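Local coordinates for protein interleukin 22 (Danio rerio, PDB 4O6K) that probably acts as a secreted cytokine of the interleukin-10 family, signalling through cell-surface receptors in immune defence, at residues A[2-16]-A[130-143]. Residues are numbered along the deposited sequence; the frame is centred on the assembly and turned at random.
Sequences ARPTPLDSSATWNDL and TNTLYHYLFESCTP
Leu16 and Asn131 bring their CA atoms to 5.2 Å where helix 10-16 runs roughly antiparallel to helix 130-140, the axes 147° apart; at the other end Ala2 lies beside Thr142, and Arg3 N makes a weak hydrogen bond (3.2 Å) to Cys141 O. A water spans Leu16 O and, weakly, Asn131 N. Between these ends Tyr134 stands up from its helix into the 3-10 turn 5-8. Its ring is clamped: Leu7 CD2 sits 3.4 Å from the centroid, almost on the ring normal, while Leu16 CD1 covers the opposite face, nearer the rim. Tyr134 OH donates to Pro6 O at 2.7 Å, arriving above the carbonyl plane on the face opposite Ser9 N. The pairing closes the chain's N-terminal segment onto the last helix of the all-helical bundle expected of an interleukin-10 family cytokine, and Cys141 ties that helix's end to Cys48 by a disulfide. Trp13 offers its indole face to the Tyr134 edge, Tyr134 CD2 over the ring, in a T-shaped pair, planes at 77°; its own edge meets Phe138 in an offset edge-to-face pair. With CG anti to the carbonyl carbon (chi1 -75°), the indole swings toward helix 130-140 and Trp13 NE1 donates to Leu7 O (3.0 Å), which also meets the Phe138 edge. A leucine replacing Trp13 would probably leave Leu7 O without this donor and the Tyr134 edge without the face it packs on.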
ATOM      1  N   ALA A   2      -9.473  -7.295 -10.165  1.00 40.17           N
ATOM      2  CA  ALA A   2      -9.479  -7.444  -8.710  1.00 38.20           C
ATOM      3  C   ALA A   2     -10.939  -7.354  -8.307  1.00 37.59           C
ATOM      4  O   ALA A   2     -11.787  -7.216  -9.179  1.00 39.30           O
ATOM      5  CB  ALA A   2      -8.652  -6.376  -8.035  1.00 33.85           C
ATOM      6  N   ARG A   3     -11.241  -7.427  -7.011  0.50 36.35           N
ATOM      7  CA  ARG A   3     -12.629  -7.258  -6.583  0.50 36.03           C
ATOM      8  C   ARG A   3     -12.969  -5.767  -6.386  0.50 33.94           C
ATOM      9  O   ARG A   3     -13.961  -5.303  -6.950  0.50 33.32           O
ATOM     10  CB  ARG A   3     -12.967  -8.086  -5.319  0.50 36.75           C
ATOM     11  CG  ARG A   3     -11.838  -8.390  -4.342  0.50 35.98           C
ATOM     12  CD  ARG A   3     -12.256  -9.432  -3.308  0.50 37.39           C
ATOM     13  NE  ARG A   3     -12.035 -10.797  -3.778  0.50 36.66           N
ATOM     14  CZ  ARG A   3     -11.145 -11.635  -3.257  0.50 35.75           C
ATOM     15  NH1 ARG A   3     -10.391 -11.255  -2.233  0.50 31.94           N
ATOM     16  NH2 ARG A   3     -11.013 -12.857  -3.753  0.50 36.24           N
ATOM     17  N   PRO A   4     -12.179  -5.012  -5.586  1.00 32.23           N
ATOM     18  CA  PRO A   4     -12.579  -3.610  -5.456  1.00 29.34           C
ATOM     19  C   PRO A   4     -12.346  -2.878  -6.768  1.00 28.16           C
ATOM     20  O   PRO A   4     -11.216  -2.837  -7.254  1.00 25.25           O
ATOM     21  CB  PRO A   4     -11.653  -3.067  -4.360  1.00 27.19           C
ATOM     22  CG  PRO A   4     -11.089  -4.269  -3.689  1.00 28.02           C
ATOM     23  CD  PRO A   4     -10.960  -5.263  -4.796  1.00 32.90           C
ATOM     24  N   THR A   5     -13.407  -2.312  -7.327  1.00 27.69           N
ATOM     25  CA  THR A   5     -13.371  -1.706  -8.655  1.00 26.44           C
ATOM     26  C   THR A   5     -12.294  -0.627  -8.909  1.00 21.68           C
ATOM     27  O   THR A   5     -11.839  -0.492 -10.045  1.00 24.21           O
ATOM     28  CB  THR A   5     -14.754  -1.128  -9.002  1.00 27.73           C
ATOM     29  OG1 THR A   5     -15.084  -0.071  -8.093  1.00 26.60           O
ATOM     30  CG2 THR A   5     -15.802  -2.221  -8.891  1.00 25.19           C
ATOM     31  N   PRO A   6     -11.888   0.151  -7.879  1.00 21.73           N
ATOM     32  CA  PRO A   6     -10.810   1.106  -8.178  1.00 24.29           C
ATOM     33  C   PRO A   6      -9.495   0.447  -8.594  1.00 23.49           C
ATOM     34  O   PRO A   6      -8.661   1.096  -9.226  1.00 22.31           O
ATOM     35  CB  PRO A   6     -10.633   1.858  -6.854  1.00 23.86           C
ATOM     36  CG  PRO A   6     -11.952   1.762  -6.199  1.00 23.68           C
ATOM     37  CD  PRO A   6     -12.458   0.398  -6.541  1.00 24.48           C
ATOM     38  N   LEU A   7      -9.312  -0.823  -8.248  1.00 22.22           N
ATOM     39  CA  LEU A   7      -8.126  -1.563  -8.668  1.00 21.63           C
ATOM     40  C   LEU A   7      -8.141  -1.798 -10.176  1.00 20.71           C
ATOM     41  O   LEU A   7      -7.122  -2.155 -10.769  1.00 18.16           O
ATOM     42  CB  LEU A   7      -8.027  -2.890  -7.912  1.00 22.28           C
ATOM     43  CG  LEU A   7      -7.384  -2.807  -6.524  1.00 21.15           C
ATOM     44  CD1 LEU A   7      -7.718  -4.011  -5.669  1.00 20.87           C
ATOM     45  CD2 LEU A   7      -5.879  -2.694  -6.673  1.00 18.19           C
ATOM     46  N   ASP A   8      -9.303  -1.598 -10.790  1.00 20.44           N
ATOM     47  CA  ASP A   8      -9.434  -1.716 -12.237  1.00 21.75           C
ATOM     48  C   ASP A   8      -9.482  -0.340 -12.901  1.00 21.69           C
ATOM     49  O   ASP A   8      -9.749  -0.229 -14.095  1.00 24.95           O
ATOM     50  CB  ASP A   8     -10.678  -2.528 -12.604  1.00 25.53           C
ATOM     51  CG  ASP A   8     -10.483  -4.018 -12.389  1.00 32.38           C
ATOM     52  OD1 ASP A   8      -9.396  -4.528 -12.732  1.00 34.25           O
ATOM     53  OD2 ASP A   8     -11.412  -4.680 -11.879  1.00 37.20           O
ATOM     54  N   SER A   9      -9.219   0.703 -12.121  1.00 20.63           N
ATOM     55  CA  SER A   9      -9.199   2.068 -12.640  1.00 23.34           C
ATOM     56  C   SER A   9      -7.784   2.487 -13.036  1.00 19.29           C
ATOM     57  O   SER A   9      -6.916   2.653 -12.178  1.00 15.75           O
ATOM     58  CB  SER A   9      -9.767   3.050 -11.617  1.00 21.60           C
ATOM     59  OG  SER A   9      -9.533   4.387 -12.024  1.00 20.22           O
ATOM     60  N   SER A  10      -7.558   2.655 -14.335  1.00 14.75           N
ATOM     61  CA  SER A  10      -6.247   3.047 -14.847  1.00 18.13           C
ATOM     62  C   SER A  10      -5.826   4.424 -14.339  1.00 15.61           C
ATOM     63  O   SER A  10      -4.635   4.715 -14.235  1.00 16.26           O
ATOM     64  CB  SER A  10      -6.242   3.032 -16.377  1.00 18.29           C
ATOM     65  OG  SER A  10      -7.175   3.960 -16.900  1.00 26.58           O
ATOM     66  N   ALA A  11      -6.809   5.267 -14.032  1.00 14.43           N
ATOM     67  CA  ALA A  11      -6.546   6.586 -13.461  1.00 17.60           C
ATOM     68  C   ALA A  11      -5.796   6.491 -12.134  1.00 15.78           C
ATOM     69  O   ALA A  11      -4.886   7.276 -11.870  1.00 12.63           O
ATOM     70  CB  ALA A  11      -7.848   7.350 -13.277  1.00 15.14           C
ATOM     71  N   THR A  12      -6.184   5.529 -11.302  1.00 15.54           N
ATOM     72  CA  THR A  12      -5.519   5.316 -10.020  1.00 18.65           C
ATOM     73  C   THR A  12      -4.091   4.821 -10.212  1.00 13.01           C
ATOM     74  O   THR A  12      -3.172   5.280  -9.533  1.00 16.12           O
ATOM     75  CB  THR A  12      -6.278   4.303  -9.140  1.00 16.04           C
ATOM     76  OG1 THR A  12      -6.361   3.043  -9.818  1.00 17.91           O
ATOM     77  CG2 THR A  12      -7.675   4.803  -8.841  1.00 16.45           C
ATOM     78  N   TRP A  13      -3.918   3.879 -11.134  1.00 15.23           N
ATOM     79  CA  TRP A  13      -2.599   3.356 -11.472  1.00 15.94           C
ATOM     80  C   TRP A  13      -1.645   4.470 -11.897  1.00 13.51           C
ATOM     81  O   TRP A  13      -0.503   4.529 -11.439  1.00 12.62           O
ATOM     82  CB  TRP A  13      -2.704   2.315 -12.587  1.00 12.92           C
ATOM     83  CG  TRP A  13      -3.235   0.986 -12.134  1.00 16.71           C
ATOM     84  CD1 TRP A  13      -4.518   0.533 -12.254  1.00 15.55           C
ATOM     85  CD2 TRP A  13      -2.501  -0.058 -11.484  1.00 13.64           C
ATOM     86  NE1 TRP A  13      -4.624  -0.731 -11.725  1.00 16.99           N
ATOM     87  CE2 TRP A  13      -3.401  -1.116 -11.244  1.00 16.42           C
ATOM     88  CE3 TRP A  13      -1.168  -0.203 -11.083  1.00 13.74           C
ATOM     89  CZ2 TRP A  13      -3.013  -2.301 -10.622  1.00 16.52           C
ATOM     90  CZ3 TRP A  13      -0.784  -1.381 -10.466  1.00 14.53           C
ATOM     91  CH2 TRP A  13      -1.703  -2.413 -10.241  1.00 14.32           C
ATOM     92  N   ASN A  14      -2.119   5.342 -12.782  1.00 13.64           N
ATOM     93  CA  ASN A  14      -1.332   6.489 -13.225  1.00 14.11           C
ATOM     94  C   ASN A  14      -0.910   7.393 -12.074  1.00 14.08           C
ATOM     95  O   ASN A  14       0.246   7.809 -11.994  1.00 16.42           O
ATOM     96  CB  ASN A  14      -2.111   7.306 -14.255  1.00 15.29           C
ATOM     97  CG  ASN A  14      -1.364   8.552 -14.689  1.00 15.07           C
ATOM     98  OD1 ASN A  14      -0.350   8.472 -15.382  1.00 14.14           O
ATOM     99  ND2 ASN A  14      -1.866   9.712 -14.285  1.00 13.07           N
ATOM    100  N   ASP A  15      -1.857   7.699 -11.192  1.00 15.02           N
ATOM    101  CA  ASP A  15      -1.583   8.527 -10.022  1.00 16.20           C
ATOM    102  C   ASP A  15      -0.512   7.898  -9.138  1.00 19.14           C
ATOM    103  O   ASP A  15       0.364   8.591  -8.622  1.00 18.36           O
ATOM    104  CB  ASP A  15      -2.863   8.751  -9.212  1.00 16.29           C
ATOM    105  CG  ASP A  15      -3.786   9.771  -9.849  1.00 21.11           C
ATOM    106  OD1 ASP A  15      -3.330  10.507 -10.750  1.00 20.81           O
ATOM    107  OD2 ASP A  15      -4.966   9.839  -9.446  1.00 24.47           O
ATOM    108  N   LEU A  16      -0.595   6.583  -8.966  1.00 16.71           N
ATOM    109  CA  LEU A  16       0.383   5.848  -8.171  1.00 16.60           C
ATOM    110  C   LEU A  16       1.756   5.845  -8.832  1.00 16.68           C
ATOM    111  O   LEU A  16       2.780   5.957  -8.157  1.00 14.28           O
ATOM    112  CB  LEU A  16      -0.095   4.416  -7.935  1.00 14.91           C
ATOM    113  CG  LEU A  16      -1.303   4.314  -7.005  1.00 15.59           C
ATOM    114  CD1 LEU A  16      -1.852   2.908  -7.002  1.00 16.14           C
ATOM    115  CD2 LEU A  16      -0.920   4.741  -5.600  1.00 18.95           C
ATOM    116  N   THR A 130       3.963   2.357  -2.861  1.00 13.59           N
ATOM    117  CA  THR A 130       2.509   2.213  -2.869  1.00 15.91           C
ATOM    118  C   THR A 130       2.011   1.518  -4.136  1.00 16.68           C
ATOM    119  O   THR A 130       1.091   0.701  -4.086  1.00 13.03           O
ATOM    120  CB  THR A 130       1.801   3.576  -2.741  1.00 15.03           C
ATOM    121  OG1 THR A 130       2.424   4.347  -1.707  1.00 19.33           O
ATOM    122  CG2 THR A 130       0.332   3.384  -2.408  1.00 12.60           C
ATOM    123  N   ASN A 131       2.629   1.853  -5.263  1.00 14.70           N
ATOM    124  CA  ASN A 131       2.294   1.249  -6.547  1.00 13.34           C
ATOM    125  C   ASN A 131       2.463  -0.269  -6.496  1.00 12.95           C
ATOM    126  O   ASN A 131       1.640  -1.012  -7.031  1.00 12.69           O
ATOM    127  CB  ASN A 131       3.164   1.849  -7.656  1.00 16.12           C
ATOM    128  CG  ASN A 131       2.656   1.523  -9.051  1.00 18.02           C
ATOM    129  OD1 ASN A 131       3.224   1.973 -10.046  1.00 30.09           O
ATOM    130  ND2 ASN A 131       1.569   0.764  -9.131  1.00 17.89           N
ATOM    131  N   THR A 132       3.538  -0.717  -5.855  1.00 14.16           N
ATOM    132  CA  THR A 132       3.821  -2.142  -5.700  1.00 14.58           C
ATOM    133  C   THR A 132       2.772  -2.835  -4.825  1.00 13.67           C
ATOM    134  O   THR A 132       2.354  -3.959  -5.108  1.00 14.04           O
ATOM    135  CB  THR A 132       5.223  -2.366  -5.094  1.00 17.50           C
ATOM    136  OG1 THR A 132       6.216  -1.817  -5.971  1.00 18.03           O
ATOM    137  CG2 THR A 132       5.499  -3.851  -4.891  1.00 12.04           C
ATOM    138  N   LEU A 133       2.351  -2.155  -3.762  1.00 11.59           N
ATOM    139  CA  LEU A 133       1.313  -2.672  -2.875  1.00 12.99           C
ATOM    140  C   LEU A 133       0.000  -2.854  -3.633  1.00 12.79           C
ATOM    141  O   LEU A 133      -0.712  -3.838  -3.439  1.00 12.50           O
ATOM    142  CB  LEU A 133       1.115  -1.736  -1.681  1.00 11.98           C
ATOM    143  CG  LEU A 133       0.048  -2.110  -0.647  1.00 10.14           C
ATOM    144  CD1 LEU A 133       0.289  -3.509  -0.090  1.00  8.41           C
ATOM    145  CD2 LEU A 133       0.018  -1.083   0.471  1.00  8.76           C
ATOM    146  N   TYR A 134      -0.307  -1.889  -4.495  1.00 12.54           N
ATOM    147  CA  TYR A 134      -1.504  -1.924  -5.329  1.00 13.53           C
ATOM    148  C   TYR A 134      -1.482  -3.136  -6.252  1.00 11.28           C
ATOM    149  O   TYR A 134      -2.507  -3.774  -6.492  1.00 14.31           O
ATOM    150  CB  TYR A 134      -1.604  -0.640  -6.152  1.00 11.53           C
ATOM    151  CG  TYR A 134      -3.012  -0.178  -6.443  1.00 12.32           C
ATOM    152  CD1 TYR A 134      -3.856   0.224  -5.418  1.00 14.53           C
ATOM    153  CD2 TYR A 134      -3.485  -0.110  -7.748  1.00 15.14           C
ATOM    154  CE1 TYR A 134      -5.139   0.660  -5.681  1.00 17.92           C
ATOM    155  CE2 TYR A 134      -4.766   0.330  -8.020  1.00 17.00           C
ATOM    156  CZ  TYR A 134      -5.588   0.713  -6.981  1.00 20.42           C
ATOM    157  OH  TYR A 134      -6.866   1.150  -7.241  1.00 25.33           O
ATOM    158  N   HIS A 135      -0.292  -3.441  -6.761  1.00  9.75           N
ATOM    159  CA  HIS A 135      -0.067  -4.607  -7.604  1.00 12.75           C
ATOM    160  C   HIS A 135      -0.311  -5.909  -6.843  1.00 13.72           C
ATOM    161  O   HIS A 135      -0.902  -6.848  -7.378  1.00 15.21           O
ATOM    162  CB  HIS A 135       1.360  -4.565  -8.159  1.00 12.70           C
ATOM    163  CG  HIS A 135       1.943  -5.911  -8.452  1.00 14.93           C
ATOM    164  ND1 HIS A 135       1.346  -6.819  -9.300  1.00 13.56           N
ATOM    165  CD2 HIS A 135       3.079  -6.501  -8.009  1.00 11.22           C
ATOM    166  CE1 HIS A 135       2.086  -7.911  -9.363  1.00 16.77           C
ATOM    167  NE2 HIS A 135       3.144  -7.744  -8.589  1.00 13.77           N
ATOM    168  N   TYR A 136       0.150  -5.957  -5.597  1.00 13.96           N
ATOM    169  CA  TYR A 136      -0.077  -7.112  -4.733  1.00 12.50           C
ATOM    170  C   TYR A 136      -1.569  -7.341  -4.514  1.00 14.99           C
ATOM    171  O   TYR A 136      -2.059  -8.466  -4.611  1.00 12.62           O
ATOM    172  CB  TYR A 136       0.632  -6.929  -3.390  1.00 13.56           C
ATOM    173  CG  TYR A 136       2.141  -7.002  -3.478  1.00 15.14           C
ATOM    174  CD1 TYR A 136       2.772  -7.386  -4.656  1.00 11.45           C
ATOM    175  CD2 TYR A 136       2.933  -6.691  -2.382  1.00 12.06           C
ATOM    176  CE1 TYR A 136       4.149  -7.455  -4.739  1.00 12.70           C
ATOM    177  CE2 TYR A 136       4.311  -6.756  -2.456  1.00 13.62           C
ATOM    178  CZ  TYR A 136       4.913  -7.139  -3.636  1.00 14.60           C
ATOM    179  OH  TYR A 136       6.284  -7.205  -3.713  1.00 12.96           O
ATOM    180  N   LEU A 137      -2.279  -6.259  -4.214  1.00 12.54           N
ATOM    181  CA  LEU A 137      -3.723  -6.298  -4.030  1.00 12.88           C
ATOM    182  C   LEU A 137      -4.429  -6.739  -5.307  1.00 15.63           C
ATOM    183  O   LEU A 137      -5.318  -7.586  -5.271  1.00 15.15           O
ATOM    184  CB  LEU A 137      -4.240  -4.930  -3.587  1.00 12.05           C
ATOM    185  CG  LEU A 137      -3.777  -4.488  -2.198  1.00 11.45           C
ATOM    186  CD1 LEU A 137      -4.034  -3.006  -1.990  1.00 10.63           C
ATOM    187  CD2 LEU A 137      -4.472  -5.312  -1.127  1.00 12.87           C
ATOM    188  N   PHE A 138      -4.029  -6.152  -6.430  1.00 14.81           N
ATOM    189  CA  PHE A 138      -4.613  -6.479  -7.728  1.00 16.98           C
ATOM    190  C   PHE A 138      -4.583  -7.981  -8.004  1.00 18.96           C
ATOM    191  O   PHE A 138      -5.584  -8.563  -8.409  1.00 21.00           O
ATOM    192  CB  PHE A 138      -3.876  -5.729  -8.845  1.00 16.92           C
ATOM    193  CG  PHE A 138      -4.512  -5.869 -10.204  1.00 20.62           C
ATOM    194  CD1 PHE A 138      -4.223  -6.957 -11.014  1.00 18.23           C
ATOM    195  CD2 PHE A 138      -5.390  -4.907 -10.674  1.00 19.07           C
ATOM    196  CE1 PHE A 138      -4.799  -7.084 -12.263  1.00 20.59           C
ATOM    197  CE2 PHE A 138      -5.969  -5.030 -11.922  1.00 20.23           C
ATOM    198  CZ  PHE A 138      -5.673  -6.119 -12.717  1.00 25.24           C
ATOM    199  N   GLU A 139      -3.432  -8.604  -7.777  1.00 13.40           N
ATOM    200  CA  GLU A 139      -3.263 -10.017  -8.095  1.00 16.91           C
ATOM    201  C   GLU A 139      -3.861 -10.949  -7.040  1.00 18.94           C
ATOM    202  O   GLU A 139      -4.493 -11.948  -7.379  1.00 18.19           O
ATOM    203  CB  GLU A 139      -1.781 -10.337  -8.301  1.00 17.80           C
ATOM    204  CG  GLU A 139      -1.164  -9.556  -9.448  1.00 21.47           C
ATOM    205  CD  GLU A 139       0.010 -10.267 -10.086  1.00 21.66           C
ATOM    206  OE1 GLU A 139       0.432 -11.318  -9.560  1.00 25.60           O
ATOM    207  OE2 GLU A 139       0.505  -9.778 -11.123  1.00 14.09           O
ATOM    208  N   SER A 140      -3.670 -10.621  -5.767  1.00 17.33           N
ATOM    209  CA  SER A 140      -4.103 -11.506  -4.689  1.00 18.38           C
ATOM    210  C   SER A 140      -5.598 -11.404  -4.386  1.00 22.76           C
ATOM    211  O   SER A 140      -6.201 -12.363  -3.895  1.00 21.11           O
ATOM    212  CB  SER A 140      -3.305 -11.215  -3.418  1.00 16.54           C
ATOM    213  OG  SER A 140      -3.591  -9.924  -2.907  1.00 17.95           O
ATOM    214  N   CYS A 141      -6.193 -10.252  -4.684  1.00 18.43           N
ATOM    215  CA  CYS A 141      -7.615 -10.042  -4.427  1.00 23.29           C
ATOM    216  C   CYS A 141      -8.519 -10.361  -5.624  1.00 28.01           C
ATOM    217  O   CYS A 141      -9.589  -9.801  -5.728  1.00 30.41           O
ATOM    218  CB  CYS A 141      -7.890  -8.606  -3.962  1.00 21.23           C
ATOM    219  SG  CYS A 141      -6.937  -8.117  -2.513  1.00 17.30           S
ATOM    220  N   THR A 142      -8.099 -11.230  -6.538  1.00 34.55           N
ATOM    221  CA  THR A 142      -9.004 -11.672  -7.602  1.00 36.07           C
ATOM    222  C   THR A 142      -9.776 -12.902  -7.137  1.00 35.21           C
ATOM    223  O   THR A 142      -9.169 -13.876  -6.704  1.00 42.20           O
ATOM    224  CB  THR A 142      -8.265 -12.019  -8.944  1.00 37.79           C
ATOM    225  OG1 THR A 142      -7.284 -13.044  -8.731  1.00 46.19           O
ATOM    226  CG2 THR A 142      -7.587 -10.843  -9.495  1.00 41.63           C
ATOM    227  N   PRO A 143     -11.124 -12.859  -7.217  1.00 37.12           N
ATOM    228  CA  PRO A 143     -11.991 -14.000  -6.871  1.00 47.04           C
ATOM    229  C   PRO A 143     -11.582 -15.303  -7.570  1.00 46.76           C
ATOM    230  O   PRO A 143     -10.803 -15.271  -8.521  1.00 49.05           O
ATOM    231  CB  PRO A 143     -13.378 -13.553  -7.355  1.00 42.52           C
ATOM    232  CG  PRO A 143     -13.322 -12.073  -7.465  1.00 42.35           C
ATOM    233  CD  PRO A 143     -11.886 -11.700  -7.716  1.00 39.51           C
TER
HETATM  234  O   HOH W   1       3.059   4.570  -5.407  1.00 21.47           O